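Local coordinates for periplasmic binding protein/LacI transcriptional regulator (Clostridium phytofermentans, PDB 3BRS), which probably binds a sugar and serves its uptake as the solute-binding component of a transport system, at residues A[12-16]-A[42-48]; A[54-59]-A[78-83]. All coordinates share one frame; numbering follows the deposited sequence.

Contact 1 of 2, residues A[12-16]-A[42-48]; sequences PKVLD and FMAPEKE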
ATOM      1  N   PRO A  12      -4.878 -10.025  -4.558  1.00 34.31           N
ATOM      2  CA  PRO A  12      -4.521  -8.625  -4.216  1.00 31.92           C
ATOM      3  C   PRO A  12      -5.693  -7.896  -3.520  1.00 32.64           C
ATOM      4  O   PRO A  12      -6.742  -8.491  -3.289  1.00 34.10           O
ATOM      5  CB  PRO A  12      -4.190  -7.990  -5.545  1.00 31.61           C
ATOM      6  CG  PRO A  12      -4.187  -9.135  -6.605  1.00 36.56           C
ATOM      7  CD  PRO A  12      -5.023 -10.240  -6.002  1.00 35.47           C
ATOM      8  N   LYS A  13      -5.507  -6.650  -3.082  1.00 32.38           N
ATOM      9  CA  LYS A  13      -6.610  -5.913  -2.464  1.00 28.55           C
ATOM     10  C   LYS A  13      -7.571  -5.484  -3.548  1.00 30.07           C
ATOM     11  O   LYS A  13      -8.785  -5.429  -3.262  1.00 29.43           O
ATOM     12  CB  LYS A  13      -6.101  -4.646  -1.807  1.00 28.49           C
ATOM     13  CG  LYS A  13      -5.224  -4.929  -0.554  1.00 21.27           C
ATOM     14  CD  LYS A  13      -4.930  -3.576   0.052  1.00 31.84           C
ATOM     15  CE  LYS A  13      -4.190  -3.669   1.375  1.00 34.69           C
ATOM     16  NZ  LYS A  13      -3.434  -2.366   1.572  1.00 39.97           N
ATOM     17  N   VAL A  14      -7.019  -5.143  -4.739  1.00 26.83           N
ATOM     18  CA  VAL A  14      -7.751  -4.931  -6.003  1.00 33.17           C
ATOM     19  C   VAL A  14      -6.902  -5.318  -7.218  1.00 35.45           C
ATOM     20  O   VAL A  14      -5.680  -5.283  -7.158  1.00 36.51           O
ATOM     21  CB  VAL A  14      -8.091  -3.400  -6.365  1.00 32.16           C
ATOM     22  CG1 VAL A  14      -9.153  -2.771  -5.471  1.00 46.65           C
ATOM     23  CG2 VAL A  14      -6.824  -2.601  -6.373  1.00 36.59           C
ATOM     24  N   LEU A  15      -7.574  -5.565  -8.338  1.00 38.26           N
ATOM     25  CA  LEU A  15      -6.929  -5.629  -9.651  1.00 44.12           C
ATOM     26  C   LEU A  15      -7.381  -4.417 -10.457  1.00 48.20           C
ATOM     27  O   LEU A  15      -8.237  -4.550 -11.285  1.00 49.59           O
ATOM     28  CB  LEU A  15      -7.336  -6.927 -10.383  1.00 45.06           C
ATOM     29  CG  LEU A  15      -6.671  -8.233  -9.910  1.00 53.47           C
ATOM     30  CD1 LEU A  15      -7.690  -9.325  -9.896  1.00 42.25           C
ATOM     31  CD2 LEU A  15      -5.479  -8.575 -10.810  1.00 43.09           C
ATOM     32  N   ASP A  16      -6.827  -3.241 -10.190  1.00 51.86           N
ATOM     33  CA  ASP A  16      -7.354  -2.005 -10.732  1.00 55.23           C
ATOM     34  C   ASP A  16      -6.662  -1.781 -12.055  1.00 59.04           C
ATOM     35  O   ASP A  16      -7.314  -1.816 -13.089  1.00 61.87           O
ATOM     36  CB  ASP A  16      -7.125  -0.818  -9.769  1.00 56.34           C
ATOM     37  CG  ASP A  16      -7.650   0.538 -10.324  1.00 80.11           C
ATOM     38  OD1 ASP A  16      -7.897   1.500  -9.548  1.00 51.33           O
ATOM     39  OD2 ASP A  16      -7.808   0.644 -11.548  1.00 51.73           O
ATOM     40  N   PHE A  42      -5.402 -15.035 -10.351  1.00 33.09           N
ATOM     41  CA  PHE A  42      -5.739 -13.839  -9.522  1.00 31.52           C
ATOM     42  C   PHE A  42      -7.239 -13.690  -9.231  1.00 32.03           C
ATOM     43  O   PHE A  42      -8.069 -14.032 -10.060  1.00 35.48           O
ATOM     44  CB  PHE A  42      -5.254 -12.607 -10.234  1.00 27.39           C
ATOM     45  CG  PHE A  42      -3.784 -12.609 -10.458  1.00 34.55           C
ATOM     46  CD1 PHE A  42      -2.917 -12.039  -9.495  1.00 35.99           C
ATOM     47  CD2 PHE A  42      -3.231 -13.196 -11.575  1.00 28.36           C
ATOM     48  CE1 PHE A  42      -1.478 -12.017  -9.678  1.00 30.96           C
ATOM     49  CE2 PHE A  42      -1.791 -13.200 -11.755  1.00 35.60           C
ATOM     50  CZ  PHE A  42      -0.931 -12.610 -10.765  1.00 33.69           C
ATOM     51  N   MET A  43      -7.580 -13.275  -8.032  1.00 28.86           N
ATOM     52  CA  MET A  43      -8.957 -13.090  -7.615  1.00 33.63           C
ATOM     53  C   MET A  43      -8.840 -11.806  -6.777  1.00 34.61           C
ATOM     54  O   MET A  43      -7.891 -11.707  -6.052  1.00 34.85           O
ATOM     55  CB  MET A  43      -9.454 -14.253  -6.694  1.00 33.97           C
ATOM     56  CG  MET A  43      -9.298 -15.720  -7.264  1.00 46.65           C
ATOM     57  SD  MET A  43     -10.014 -16.987  -6.159  1.00 34.01           S
ATOM     58  CE  MET A  43     -11.755 -16.715  -5.885  1.00 36.11           C
ATOM     59  N   ALA A  44      -9.772 -10.841  -6.866  1.00 33.44           N
ATOM     60  CA  ALA A  44      -9.639  -9.603  -6.112  1.00 33.70           C
ATOM     61  C   ALA A  44     -11.017  -8.990  -6.152  1.00 35.80           C
ATOM     62  O   ALA A  44     -11.785  -9.248  -7.113  1.00 34.98           O
ATOM     63  CB  ALA A  44      -8.567  -8.636  -6.755  1.00 31.77           C
ATOM     64  N   PRO A  45     -11.375  -8.236  -5.090  1.00 35.21           N
ATOM     65  CA  PRO A  45     -12.653  -7.474  -5.175  1.00 32.74           C
ATOM     66  C   PRO A  45     -12.455  -6.317  -6.133  1.00 28.48           C
ATOM     67  O   PRO A  45     -11.329  -6.122  -6.745  1.00 26.18           O
ATOM     68  CB  PRO A  45     -12.816  -6.928  -3.782  1.00 30.18           C
ATOM     69  CG  PRO A  45     -11.809  -7.758  -2.921  1.00 39.01           C
ATOM     70  CD  PRO A  45     -10.709  -8.036  -3.792  1.00 32.21           C
ATOM     71  N   GLU A  46     -13.509  -5.543  -6.252  1.00 29.06           N
ATOM     72  CA  GLU A  46     -13.459  -4.401  -7.131  1.00 34.75           C
ATOM     73  C   GLU A  46     -12.967  -3.181  -6.462  1.00 35.37           C
ATOM     74  O   GLU A  46     -12.512  -2.285  -7.115  1.00 37.54           O
ATOM     75  CB  GLU A  46     -14.775  -4.182  -7.909  1.00 39.08           C
ATOM     76  CG  GLU A  46     -15.064  -5.338  -8.871  1.00 63.63           C
ATOM     77  CD  GLU A  46     -16.374  -5.149  -9.576  1.00 52.72           C
ATOM     78  OE1 GLU A  46     -17.377  -4.828  -8.882  1.00 72.31           O
ATOM     79  OE2 GLU A  46     -16.408  -5.315 -10.815  1.00 71.11           O
ATOM     80  N   LYS A  47     -12.974  -3.183  -5.141  1.00 34.96           N
ATOM     81  CA  LYS A  47     -12.503  -2.043  -4.344  1.00 33.55           C
ATOM     82  C   LYS A  47     -11.589  -2.514  -3.270  1.00 31.69           C
ATOM     83  O   LYS A  47     -11.958  -3.443  -2.561  1.00 30.25           O
ATOM     84  CB  LYS A  47     -13.719  -1.460  -3.636  1.00 34.89           C
ATOM     85  CG  LYS A  47     -14.749  -0.957  -4.628  1.00 33.40           C
ATOM     86  CD  LYS A  47     -15.202   0.350  -4.260  1.00 46.43           C
ATOM     87  CE  LYS A  47     -16.536   0.256  -3.681  1.00 47.82           C
ATOM     88  NZ  LYS A  47     -17.464   0.493  -4.841  1.00 56.00           N
ATOM     89  N   GLU A  48     -10.527  -1.753  -2.986  1.00 31.00           N
ATOM     90  CA  GLU A  48      -9.556  -2.027  -1.887  1.00 30.78           C
ATOM     91  C   GLU A  48     -10.099  -2.294  -0.508  1.00 33.56           C
ATOM     92  O   GLU A  48      -9.488  -3.061   0.336  1.00 34.12           O
ATOM     93  CB  GLU A  48      -8.512  -0.934  -1.800  1.00 28.79           C
ATOM     94  CG  GLU A  48      -7.291  -1.262  -2.621  1.00 27.91           C
ATOM     95  CD  GLU A  48      -6.130  -0.267  -2.445  1.00 32.57           C
ATOM     96  OE1 GLU A  48      -5.973   0.304  -1.347  1.00 37.65           O
ATOM     97  OE2 GLU A  48      -5.300  -0.102  -3.393  1.00 39.98           O
TER
HETATM   98  O   HOH W   1      -5.754  -0.781   1.370  1.00 33.24           O
HETATM   99  O   HOH W   2      -9.821  -5.799  -1.009  1.00 38.22           O

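Contact 2 of 2, residues A[54-59]-A[78-83]; sequences QNELIE and KTYDAA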
ATOM      1  N   GLN A  54     -13.451  -9.681  -0.172  1.00 24.54           N
ATOM      2  CA  GLN A  54     -12.125 -10.376  -0.128  1.00 26.25           C
ATOM      3  C   GLN A  54     -12.117 -11.640   0.691  1.00 26.19           C
ATOM      4  O   GLN A  54     -11.571 -12.669   0.281  1.00 27.04           O
ATOM      5  CB  GLN A  54     -11.003  -9.473   0.396  1.00 26.83           C
ATOM      6  CG  GLN A  54      -9.654  -9.962  -0.199  1.00 31.20           C
ATOM      7  CD  GLN A  54      -8.424  -9.311   0.441  1.00 35.41           C
ATOM      8  OE1 GLN A  54      -8.360  -9.060   1.716  1.00 26.27           O
ATOM      9  NE2 GLN A  54      -7.454  -8.934  -0.444  1.00 28.12           N
ATOM     10  N   ASN A  55     -12.788 -11.593   1.846  1.00 23.73           N
ATOM     11  CA  ASN A  55     -13.025 -12.829   2.634  1.00 24.39           C
ATOM     12  C   ASN A  55     -13.796 -13.930   1.904  1.00 25.41           C
ATOM     13  O   ASN A  55     -13.482 -15.136   2.001  1.00 29.55           O
ATOM     14  CB  ASN A  55     -13.744 -12.487   3.925  1.00 26.36           C
ATOM     15  CG  ASN A  55     -12.809 -11.833   4.957  1.00 35.40           C
ATOM     16  OD1 ASN A  55     -11.653 -11.465   4.684  1.00 28.23           O
ATOM     17  ND2 ASN A  55     -13.303 -11.730   6.128  1.00 30.60           N
ATOM     18  N   GLU A  56     -14.828 -13.564   1.180  1.00 25.25           N
ATOM     19  CA  GLU A  56     -15.538 -14.532   0.316  1.00 25.05           C
ATOM     20  C   GLU A  56     -14.625 -15.166  -0.705  1.00 25.48           C
ATOM     21  O   GLU A  56     -14.697 -16.360  -0.928  1.00 32.34           O
ATOM     22  CB  GLU A  56     -16.611 -13.751  -0.428  1.00 32.25           C
ATOM     23  CG  GLU A  56     -17.833 -13.521   0.441  1.00 37.79           C
ATOM     24  CD  GLU A  56     -18.964 -12.836  -0.299  1.00 49.95           C
ATOM     25  OE1 GLU A  56     -18.790 -12.295  -1.449  1.00 44.92           O
ATOM     26  OE2 GLU A  56     -20.047 -12.851   0.310  1.00 50.64           O
ATOM     27  N   LEU A  57     -13.785 -14.353  -1.360  1.00 21.48           N
ATOM     28  CA  LEU A  57     -12.797 -14.806  -2.398  1.00 22.15           C
ATOM     29  C   LEU A  57     -11.735 -15.713  -1.779  1.00 28.62           C
ATOM     30  O   LEU A  57     -11.311 -16.691  -2.376  1.00 31.76           O
ATOM     31  CB  LEU A  57     -12.109 -13.585  -2.942  1.00 19.47           C
ATOM     32  CG  LEU A  57     -12.965 -12.709  -3.913  1.00 37.80           C
ATOM     33  CD1 LEU A  57     -12.197 -11.477  -4.400  1.00 30.72           C
ATOM     34  CD2 LEU A  57     -13.484 -13.467  -5.151  1.00 30.40           C
ATOM     35  N   ILE A  58     -11.285 -15.417  -0.549  1.00 27.87           N
ATOM     36  CA  ILE A  58     -10.422 -16.387   0.126  1.00 24.48           C
ATOM     37  C   ILE A  58     -11.129 -17.686   0.369  1.00 27.49           C
ATOM     38  O   ILE A  58     -10.556 -18.723   0.123  1.00 27.47           O
ATOM     39  CB  ILE A  58      -9.948 -15.848   1.507  1.00 23.94           C
ATOM     40  CG1 ILE A  58      -9.047 -14.612   1.320  1.00 29.47           C
ATOM     41  CG2 ILE A  58      -9.365 -16.968   2.371  1.00 28.38           C
ATOM     42  CD1 ILE A  58      -9.032 -13.605   2.595  1.00 21.48           C
ATOM     43  N   GLU A  59     -12.352 -17.661   0.897  1.00 31.02           N
ATOM     44  CA  GLU A  59     -13.048 -18.905   1.091  1.00 35.18           C
ATOM     45  C   GLU A  59     -13.094 -19.720  -0.264  1.00 35.45           C
ATOM     46  O   GLU A  59     -12.806 -20.958  -0.305  1.00 32.17           O
ATOM     47  CB  GLU A  59     -14.444 -18.645   1.675  1.00 35.92           C
ATOM     48  CG  GLU A  59     -14.489 -18.135   3.129  1.00 46.78           C
ATOM     49  CD  GLU A  59     -15.941 -17.658   3.583  1.00 40.19           C
ATOM     50  OE1 GLU A  59     -16.128 -16.445   3.986  1.00 52.92           O
ATOM     51  OE2 GLU A  59     -16.885 -18.497   3.510  1.00 55.93           O
ATOM     52  N   LYS A  78      -9.786  -8.077  10.285  1.00 31.82           N
ATOM     53  CA  LYS A  78     -10.988  -8.837   9.852  1.00 30.38           C
ATOM     54  C   LYS A  78     -10.782  -9.798   8.740  1.00 32.00           C
ATOM     55  O   LYS A  78     -11.550 -10.769   8.644  1.00 34.35           O
ATOM     56  CB  LYS A  78     -12.142  -7.895   9.503  1.00 32.76           C
ATOM     57  CG  LYS A  78     -12.013  -6.544  10.323  1.00 43.91           C
ATOM     58  CD  LYS A  78     -13.271  -6.081  10.801  1.00 35.82           C
ATOM     59  CE  LYS A  78     -13.512  -6.821  12.057  1.00 47.13           C
ATOM     60  NZ  LYS A  78     -14.129  -5.820  13.026  1.00 45.33           N
ATOM     61  N   THR A  79      -9.725  -9.569   7.934  1.00 29.88           N
ATOM     62  CA  THR A  79      -9.257 -10.522   6.944  1.00 30.94           C
ATOM     63  C   THR A  79      -9.032 -11.998   7.505  1.00 30.35           C
ATOM     64  O   THR A  79      -9.311 -13.019   6.868  1.00 30.13           O
ATOM     65  CB  THR A  79      -7.955  -9.947   6.285  1.00 33.06           C
ATOM     66  OG1 THR A  79      -8.288  -8.775   5.596  1.00 30.10           O
ATOM     67  CG2 THR A  79      -7.434 -10.909   5.252  1.00 22.26           C
ATOM     68  N   TYR A  80      -8.503 -12.036   8.710  1.00 29.55           N
ATOM     69  CA  TYR A  80      -8.222 -13.240   9.435  1.00 29.68           C
ATOM     70  C   TYR A  80      -9.548 -13.983   9.573  1.00 31.20           C
ATOM     71  O   TYR A  80      -9.556 -15.161   9.637  1.00 30.87           O
ATOM     72  CB  TYR A  80      -7.628 -12.862  10.798  1.00 27.45           C
ATOM     73  CG  TYR A  80      -7.511 -14.016  11.794  1.00 32.15           C
ATOM     74  CD1 TYR A  80      -6.359 -14.762  11.856  1.00 25.01           C
ATOM     75  CD2 TYR A  80      -8.555 -14.316  12.722  1.00 29.00           C
ATOM     76  CE1 TYR A  80      -6.191 -15.840  12.748  1.00 31.48           C
ATOM     77  CE2 TYR A  80      -8.385 -15.419  13.655  1.00 28.57           C
ATOM     78  CZ  TYR A  80      -7.211 -16.157  13.622  1.00 32.28           C
ATOM     79  OH  TYR A  80      -7.014 -17.204  14.466  1.00 42.10           O
ATOM     80  N   ASP A  81     -10.682 -13.309   9.609  1.00 33.88           N
ATOM     81  CA  ASP A  81     -11.920 -14.085   9.762  1.00 34.45           C
ATOM     82  C   ASP A  81     -12.003 -15.169   8.701  1.00 33.67           C
ATOM     83  O   ASP A  81     -12.722 -16.168   8.859  1.00 35.55           O
ATOM     84  CB  ASP A  81     -13.165 -13.176   9.660  1.00 34.64           C
ATOM     85  CG  ASP A  81     -13.276 -12.223  10.846  1.00 67.60           C
ATOM     86  OD1 ASP A  81     -12.725 -12.591  11.909  1.00 42.48           O
ATOM     87  OD2 ASP A  81     -13.880 -11.131  10.727  1.00 42.16           O
ATOM     88  N   ALA A  82     -11.317 -14.961   7.586  1.00 29.63           N
ATOM     89  CA  ALA A  82     -11.470 -15.904   6.510  1.00 30.21           C
ATOM     90  C   ALA A  82     -10.120 -16.530   6.325  1.00 31.24           C
ATOM     91  O   ALA A  82     -10.048 -17.735   6.088  1.00 29.04           O
ATOM     92  CB  ALA A  82     -11.974 -15.234   5.247  1.00 27.09           C
ATOM     93  N   ALA A  83      -9.064 -15.729   6.437  1.00 32.30           N
ATOM     94  CA  ALA A  83      -7.698 -16.306   6.241  1.00 35.61           C
ATOM     95  C   ALA A  83      -7.192 -17.289   7.333  1.00 34.93           C
ATOM     96  O   ALA A  83      -6.249 -18.078   7.074  1.00 33.76           O
ATOM     97  CB  ALA A  83      -6.655 -15.253   5.915  1.00 34.90           C
TER
HETATM   98  O   HOH W   3     -10.237  -9.552   3.641  1.00 27.67           O

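Contact 1 of 2, residues A[12-16]-A[42-48]
V14 lies against the turn of the backbone that leads into E48, with its two methyls doing different work. CG1 stands anti to the carbonyl carbon (chi1 -71°) and presses on the K47–E48 peptide, coming within 3.0 Å of E48 N, while CG2 faces the E48 side chain more loosely. Beside it, the methylene carbons of K13 and E48 meet at 3.7 Å from K13 CB to E48 CG.

At the other end, L15 and F42 approach at about a right angle, and L15 CD2 reaches F42 CB. L15 CD1 bears on A44 CB at 3.3 Å, tighter than normal carbon–carbon contact, so A44 is pressed against the leucine branch. P12 CG sits at the edge of the F42 ring, near its plane, 4.3 Å from F42 CD1.

No direct hydrogen bond joins the two loops, which follow the neighbouring parallel strands 7-11 and 39-42 of a Rossmann-like domain. Water does the polar bridging. One molecule accepts from K13 NZ at 2.8 Å and donates to E48 OE1 at 2.9 Å, bridging two opposite charges that lie 4.7 Å apart. A second donates to K13 O and, weakly, to E48 O. The E48 carboxylate also bonds to W22 at OE2 and, at OE1, to S172 of the other domain, which places the loops at the interdomain cleft, where this family would be expected to hold its ligand.

With both oxygens engaged and a lysine one water away, E48 would be expected to stay ionised; apolar contacts set the fit of the loops, and water carries the polar link between them.

Contact 2 of 2, residues A[54-59]-A[78-83]
The N55 carboxamide lies with one face over A82: the A82 methyl sits almost squarely above it, 3.5 Å from A82 CB to N55 CG. D81 CB lies towards this same face, displaced to the ND2 end, and the D81 carboxylate is turned 80° from the amide. At the amide edge, N55 ND2 donates to K78 O over 3.2 Å, nearly straight (172°) and close to the amide plane. The donor stands above the carbonyl plane of K78, and the backbone D81 N reaches the same oxygen from the opposite face. Along the other edge, N55 OD1 faces T79 CA at 3.4 Å.

A water links N55 OD1, Q54 OE1 and T79 OG1, lying on the side of the N55 amide plane away from A82. The Q54 amide also bonds to A72 O through NE2 and to A74 N through OE1, and T79 OG1 is bonded to D75 N.

Helix 51-63 belongs to the crossover from strand 39-42 to strand 68-71, and helix 80-83 to the next link, to strand 92-96, so these are neighbouring helices on one side of the parallel sheet in a Rossmann-like domain. Q54, I58, T79 and A83 all touch L71 of strand 68-71.

On the side nearer that strand the contact turns apolar. With CG1 anti to the carbonyl carbon (chi1 -65°), I58 spreads two methyls over T79 and A82: CD1 approaches T79 CG2 at 4.1 Å, crossing that side chain at about a right angle, and CG2 lies 4.3 Å from A82 CB.

Contact 1 closes before contact 2 opens along the chain, and their centres lie about 13 Å apart within the same domain, built on the parallel sheet of strands 39-42, 7-11, 68-71, 92-96, 107-110 and 269-271. Contact 1 joins loops that follow strands 7-11 and 39-42; contact 2 pairs helix 51-63 with helix 80-83. The second loop of contact 1 runs on into helix 51-63, and the two contacts meet directly: Q54 NE2 probably hydrogen-bonds to P12 O (3.0 Å), while L57 CD1 packs on A44 C at 3.3 Å. These direct contacts are consistent with the loops and the helix pair being positioned together in one half of this two-domain binding protein.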